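Local coordinates for protein membrane-anchored mycosin mycp1 (Mycobacterium thermoresistibile, PDB 4HVL) that is a subtilisin-like serine protease of the mycobacterial ESX-1 (type VII) secretion system, probably anchored in the cell membrane and acting on proteins of that pathway, at residues V6-A11 with D192-G197; A182-V187 with V242-S247. All blocks are in the same frame, centred on the assembly; numbering follows the deposited sequence.

Contact 1 (V6-A11 with D192-G197)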
loop_
_atom_site.group_PDB
_atom_site.type_symbol
_atom_site.label_atom_id
_atom_site.label_comp_id
_atom_site.label_asym_id
_atom_site.label_seq_id
_atom_site.Cartn_x
_atom_site.Cartn_y
_atom_site.Cartn_z
ATOM N N VAL A 6 6.659 20.160 -0.792
ATOM C CA VAL A 6 7.090 20.799 -2.022
ATOM C C VAL A 6 8.181 19.869 -2.540
ATOM O O VAL A 6 9.131 19.590 -1.832
ATOM C CB VAL A 6 7.571 22.257 -1.766
ATOM C CG1 VAL A 6 8.526 22.754 -2.851
ATOM C CG2 VAL A 6 6.369 23.184 -1.676
ATOM N N ILE A 7 7.996 19.357 -3.751
ATOM C CA ILE A 7 8.881 18.355 -4.337
ATOM C C ILE A 7 10.152 19.024 -4.860
ATOM O O ILE A 7 10.076 20.011 -5.582
ATOM C CB ILE A 7 8.184 17.643 -5.525
ATOM C CG1 ILE A 7 6.800 17.107 -5.117
ATOM C CG2 ILE A 7 9.065 16.529 -6.083
ATOM C CD1 ILE A 7 6.818 16.101 -3.997
ATOM N N ASP A 8 11.308 18.489 -4.482
ATOM C CA ASP A 8 12.583 18.882 -5.062
ATOM C C ASP A 8 13.102 17.729 -5.940
ATOM O O ASP A 8 13.713 16.778 -5.436
ATOM C CB ASP A 8 13.607 19.223 -3.967
ATOM C CG ASP A 8 15.000 19.568 -4.538
ATOM O OD1 ASP A 8 15.162 19.674 -5.777
ATOM O OD2 ASP A 8 15.944 19.708 -3.738
ATOM N N PRO A 9 12.900 17.837 -7.265
ATOM C CA PRO A 9 13.313 16.793 -8.188
ATOM C C PRO A 9 14.811 16.489 -8.167
ATOM O O PRO A 9 15.200 15.390 -8.539
ATOM C CB PRO A 9 12.907 17.329 -9.572
ATOM C CG PRO A 9 12.096 18.527 -9.345
ATOM C CD PRO A 9 12.380 19.023 -7.968
ATOM N N ALA A 10 15.648 17.436 -7.762
ATOM C CA ALA A 10 17.079 17.185 -7.764
ATOM C C ALA A 10 17.531 16.298 -6.599
ATOM O O ALA A 10 18.679 15.881 -6.550
ATOM C CB ALA A 10 17.844 18.494 -7.761
ATOM N N ALA A 11 16.637 15.988 -5.674
ATOM C CA ALA A 11 17.020 15.273 -4.472
ATOM C C ALA A 11 16.749 13.788 -4.563
ATOM O O ALA A 11 16.480 13.164 -3.552
ATOM C CB ALA A 11 16.299 15.858 -3.281
ATOM N N ASP A 192 13.252 15.394 7.611
ATOM C CA ASP A 192 13.626 15.802 6.260
ATOM C C ASP A 192 13.475 14.559 5.358
ATOM O O ASP A 192 14.262 13.656 5.424
ATOM C CB ASP A 192 15.052 16.416 6.196
ATOM C CG ASP A 192 15.546 16.645 4.743
ATOM O OD1 ASP A 192 14.736 16.489 3.784
ATOM O OD2 ASP A 192 16.759 16.946 4.543
ATOM N N GLU A 193 12.423 14.516 4.552
ATOM C CA GLU A 193 12.136 13.362 3.701
ATOM C C GLU A 193 11.977 13.804 2.243
ATOM O O GLU A 193 11.206 13.213 1.470
ATOM C CB GLU A 193 10.882 12.653 4.190
ATOM C CG GLU A 193 9.621 13.534 4.262
ATOM C CD GLU A 193 8.341 12.724 4.097
ATOM O OE1 GLU A 193 8.202 12.026 3.080
ATOM O OE2 GLU A 193 7.490 12.730 4.980
ATOM N N THR A 194 12.686 14.880 1.909
ATOM C CA THR A 194 12.848 15.425 0.551
ATOM C C THR A 194 13.117 14.327 -0.486
ATOM O O THR A 194 12.554 14.332 -1.592
ATOM C CB THR A 194 13.998 16.488 0.609
ATOM O OG1 THR A 194 13.509 17.620 1.341
ATOM C CG2 THR A 194 14.415 16.975 -0.743
ATOM N N GLY A 195 13.940 13.358 -0.098
ATOM C CA GLY A 195 14.218 12.207 -0.928
ATOM C C GLY A 195 13.012 11.374 -1.286
ATOM O O GLY A 195 12.970 10.825 -2.387
ATOM N N VAL A 196 12.033 11.260 -0.381
ATOM C CA VAL A 196 10.854 10.458 -0.676
ATOM C C VAL A 196 10.056 11.120 -1.789
ATOM O O VAL A 196 9.650 10.463 -2.749
ATOM C CB VAL A 196 9.977 10.179 0.572
ATOM C CG1 VAL A 196 8.706 9.405 0.193
ATOM C CG2 VAL A 196 10.775 9.420 1.623
ATOM N N GLY A 197 9.861 12.423 -1.658
ATOM C CA GLY A 197 9.176 13.218 -2.658
ATOM C C GLY A 197 9.869 13.146 -3.998
ATOM O O GLY A 197 9.222 12.992 -5.016
HETATM O O HOH W 1 10.965 16.258 -2.731
#
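A11 and T194 make the tightest apolar touch here: the methyl of A11 presses on CG2 of T194, with CB and CG2 3.4 Å apart, closer than usual van der Waals contact. CB of D8 lies against the same methyl, CG2 of T194, at 4.0 Å. Further along, I7 spreads both of its branches over G197, its CG2 3.7 Å from G197 O and its CD1 4.0 Å from G197 CA. Glycine suits this place because its bare backbone lets the isoleucine lie directly on the helix.

No direct hydrogen bond crosses between the segments. G195 CA offers a CH to A11 O at 3.6 Å, and a single water ties the backbones together, accepting from D8 N and donating to T194 O.

Most of the hydrogen bonding is spent within each segment. D8 OD1 receives A10 N from above the carboxylate plane in an Asx turn; with A11 N hydrogen-bonded to D8 O, this is consistent with a tight turn that brings A11 round to the helix. D192 OD1 forms a second Asx turn and is gripped twice by T194, from opposite faces of its plane: N approaches at 3.2 Å nearly along the C-O axis, and OG1 at 3.0 Å on the syn side. With OG1 beside its own backbone N (chi1 -70°), T194 keeps its hydroxyl on D192 and sends its methyl out to A11. Threonine thus serves both a polar and an apolar neighbour.

I7 also rests on Y251, L254 and N201. The whole is a surface contact in which the N-terminal loop leans on the first turn of helix 194-206 of the subtilisin fold.

Contact 2 (A182-V187 with V242-S247)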
loop_
_atom_site.group_PDB
_atom_site.type_symbol
_atom_site.label_atom_id
_atom_site.label_comp_id
_atom_site.label_asym_id
_atom_site.label_seq_id
_atom_site.Cartn_x
_atom_site.Cartn_y
_atom_site.Cartn_z
ATOM N N ALA A 182 3.291 3.168 5.553
ATOM C CA ALA A 182 2.638 4.418 5.906
ATOM C C ALA A 182 3.272 4.901 7.188
ATOM O O ALA A 182 2.838 4.536 8.276
ATOM C CB ALA A 182 1.138 4.228 6.064
ATOM N N ALA A 183 4.303 5.731 7.046
ATOM C CA ALA A 183 5.087 6.207 8.198
ATOM C C ALA A 183 4.473 7.467 8.766
ATOM O O ALA A 183 4.155 8.380 8.020
ATOM C CB ALA A 183 6.506 6.492 7.777
ATOM N N CYS A 184 4.364 7.529 10.087
ATOM C CA CYS A 184 3.680 8.625 10.778
ATOM C C CYS A 184 4.611 9.436 11.666
ATOM O O CYS A 184 5.469 8.887 12.360
ATOM C CB CYS A 184 2.556 8.077 11.665
ATOM S SG CYS A 184 1.268 7.195 10.752
ATOM N N TYR A 185 4.433 10.746 11.644
ATOM C CA TYR A 185 5.131 11.605 12.586
ATOM C C TYR A 185 4.331 12.884 12.834
ATOM O O TYR A 185 3.432 13.219 12.058
ATOM C CB TYR A 185 6.554 11.904 12.100
ATOM C CG TYR A 185 6.699 12.543 10.735
ATOM C CD1 TYR A 185 6.769 11.761 9.578
ATOM C CD2 TYR A 185 6.837 13.927 10.594
ATOM C CE1 TYR A 185 6.936 12.325 8.339
ATOM C CE2 TYR A 185 7.021 14.500 9.342
ATOM C CZ TYR A 185 7.073 13.692 8.215
ATOM O OH TYR A 185 7.228 14.249 6.947
ATOM N N LYS A 186 4.659 13.575 13.917
ATOM C CA LYS A 186 3.952 14.793 14.287
ATOM C C LYS A 186 4.388 15.955 13.405
ATOM O O LYS A 186 5.574 16.122 13.107
ATOM C CB LYS A 186 4.174 15.118 15.762
ATOM C CG LYS A 186 3.800 13.945 16.660
ATOM C CD LYS A 186 3.589 14.321 18.109
ATOM C CE LYS A 186 4.835 14.883 18.784
ATOM N NZ LYS A 186 4.433 15.852 19.836
ATOM N N VAL A 187 3.412 16.753 12.994
ATOM C CA VAL A 187 3.647 17.900 12.120
ATOM C C VAL A 187 4.671 18.905 12.709
ATOM O O VAL A 187 5.396 19.571 11.968
ATOM C CB VAL A 187 2.299 18.591 11.751
ATOM C CG1 VAL A 187 1.697 19.350 12.927
ATOM C CG2 VAL A 187 2.496 19.542 10.579
ATOM N N VAL A 242 -4.503 19.193 10.451
ATOM C CA VAL A 242 -3.645 18.005 10.506
ATOM C C VAL A 242 -2.702 18.067 11.702
ATOM O O VAL A 242 -2.100 19.120 11.964
ATOM C CB VAL A 242 -2.806 17.873 9.222
ATOM C CG1 VAL A 242 -1.679 16.851 9.398
ATOM C CG2 VAL A 242 -3.706 17.537 8.051
ATOM N N GLN A 243 -2.576 16.944 12.408
ATOM C CA GLN A 243 -1.558 16.766 13.457
ATOM C C GLN A 243 -0.513 15.696 13.105
ATOM O O GLN A 243 0.636 15.776 13.561
ATOM C CB GLN A 243 -2.230 16.362 14.767
ATOM C CG GLN A 243 -3.340 17.312 15.188
ATOM C CD GLN A 243 -4.151 16.789 16.362
ATOM O OE1 GLN A 243 -4.152 15.579 16.664
ATOM N NE2 GLN A 243 -4.860 17.698 17.027
ATOM N N THR A 244 -0.932 14.682 12.343
ATOM C CA THR A 244 -0.088 13.551 11.991
ATOM C C THR A 244 0.145 13.491 10.474
ATOM O O THR A 244 -0.792 13.357 9.699
ATOM C CB THR A 244 -0.718 12.237 12.490
ATOM O OG1 THR A 244 -0.896 12.310 13.903
ATOM C CG2 THR A 244 0.161 11.029 12.180
ATOM N N ILE A 245 1.398 13.650 10.066
ATOM C CA ILE A 245 1.806 13.429 8.690
ATOM C C ILE A 245 1.924 11.915 8.482
ATOM O O ILE A 245 2.497 11.217 9.330
ATOM C CB ILE A 245 3.171 14.104 8.402
ATOM C CG1 ILE A 245 3.080 15.625 8.617
ATOM C CG2 ILE A 245 3.698 13.758 7.008
ATOM C CD1 ILE A 245 1.960 16.292 7.837
ATOM N N VAL A 246 1.339 11.415 7.398
ATOM C CA VAL A 246 1.549 10.040 6.926
ATOM C C VAL A 246 2.280 10.111 5.586
ATOM O O VAL A 246 1.818 10.790 4.643
ATOM C CB VAL A 246 0.208 9.285 6.750
ATOM C CG1 VAL A 246 0.459 7.828 6.381
ATOM C CG2 VAL A 246 -0.627 9.364 8.032
ATOM N N SER A 247 3.421 9.437 5.498
ATOM C CA SER A 247 4.250 9.471 4.280
ATOM C C SER A 247 4.483 8.054 3.759
ATOM O O SER A 247 4.757 7.158 4.541
ATOM C CB SER A 247 5.613 10.118 4.556
ATOM O OG SER A 247 6.376 10.282 3.360
#
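Y185 and I245 face each other as a hydrogen-bonded antiparallel pair, and their side chains form the main apolar contact. I245 CB sits over one face of the ring, 4.0 Å from its centroid and 13° off the normal, a CH-pi contact displaced toward the rim; I245 CG2 reaches Y185 CZ at 3.6 Å. The ring comes back over its partner because Y185 CG stands between the backbone N and the carbonyl carbon (chi1 57°). A beta-branched isoleucine suits the spot: CB and CG2 lie on the ring while the other branch runs to V187, CD1 nearing its CG2.

On the other face of the ribbon, C184 and V246 form a non-hydrogen-bonded pair, with C184 SG 4.0 Å from V246 CG2, while C184 CB meets T244 CG2. A182 CB adds its methyl to V246 CG1 at 3.7 Å.

The backbone ladder fixes this register. A183 and S247 exchange two hydrogen bonds, as do Y185 and I245; I245 N meets Y185 O at 2.9 Å nearly head-on to the carbonyl. Past the strand end V187 N still reaches Q243 O at 3.0 Å, though from above the carbonyl plane.

Around this ribbon, a disulfide joins C184 SG to C222 SG, and N225 OD1 takes the backbone N atoms of Q243 and T244. T244 OG1 is hydrogen-bonded to T223 O. L159 of helix 154-171 packs on A183, Y185 and S247, and W250 packs on Y185 and I245.

Y185 OH and S247 OG turn to E193, which Y251 OH also meets. Hydroxyls placed to donate would favour a carboxylate there, whereas burial works against the charge, so its ionisation stays open.

How the contacts relate
The four segments alternate along the chain, and strand 183-186 of contact 2 is followed by helix 194-206 of contact 1. The centres of contacts 1 and 2 lie about 16 Å apart, bridged by E193 at the helix start through two probable hydrogen bonds: E193 OE2 is 2.5 Å from Y185 OH and E193 OE1 2.5 Å from S247 OG. V196 CG1 also packs on S247 OG, at 4.0 Å. Contact 1 is peripheral, whereas contact 2 is buried. The side chain of A183 is about 7 Å from a bound zinc ion, and E181 nearby binds zinc with H133 and T134. Neither contact includes the predicted charge-relay residues D70, H101 and S312.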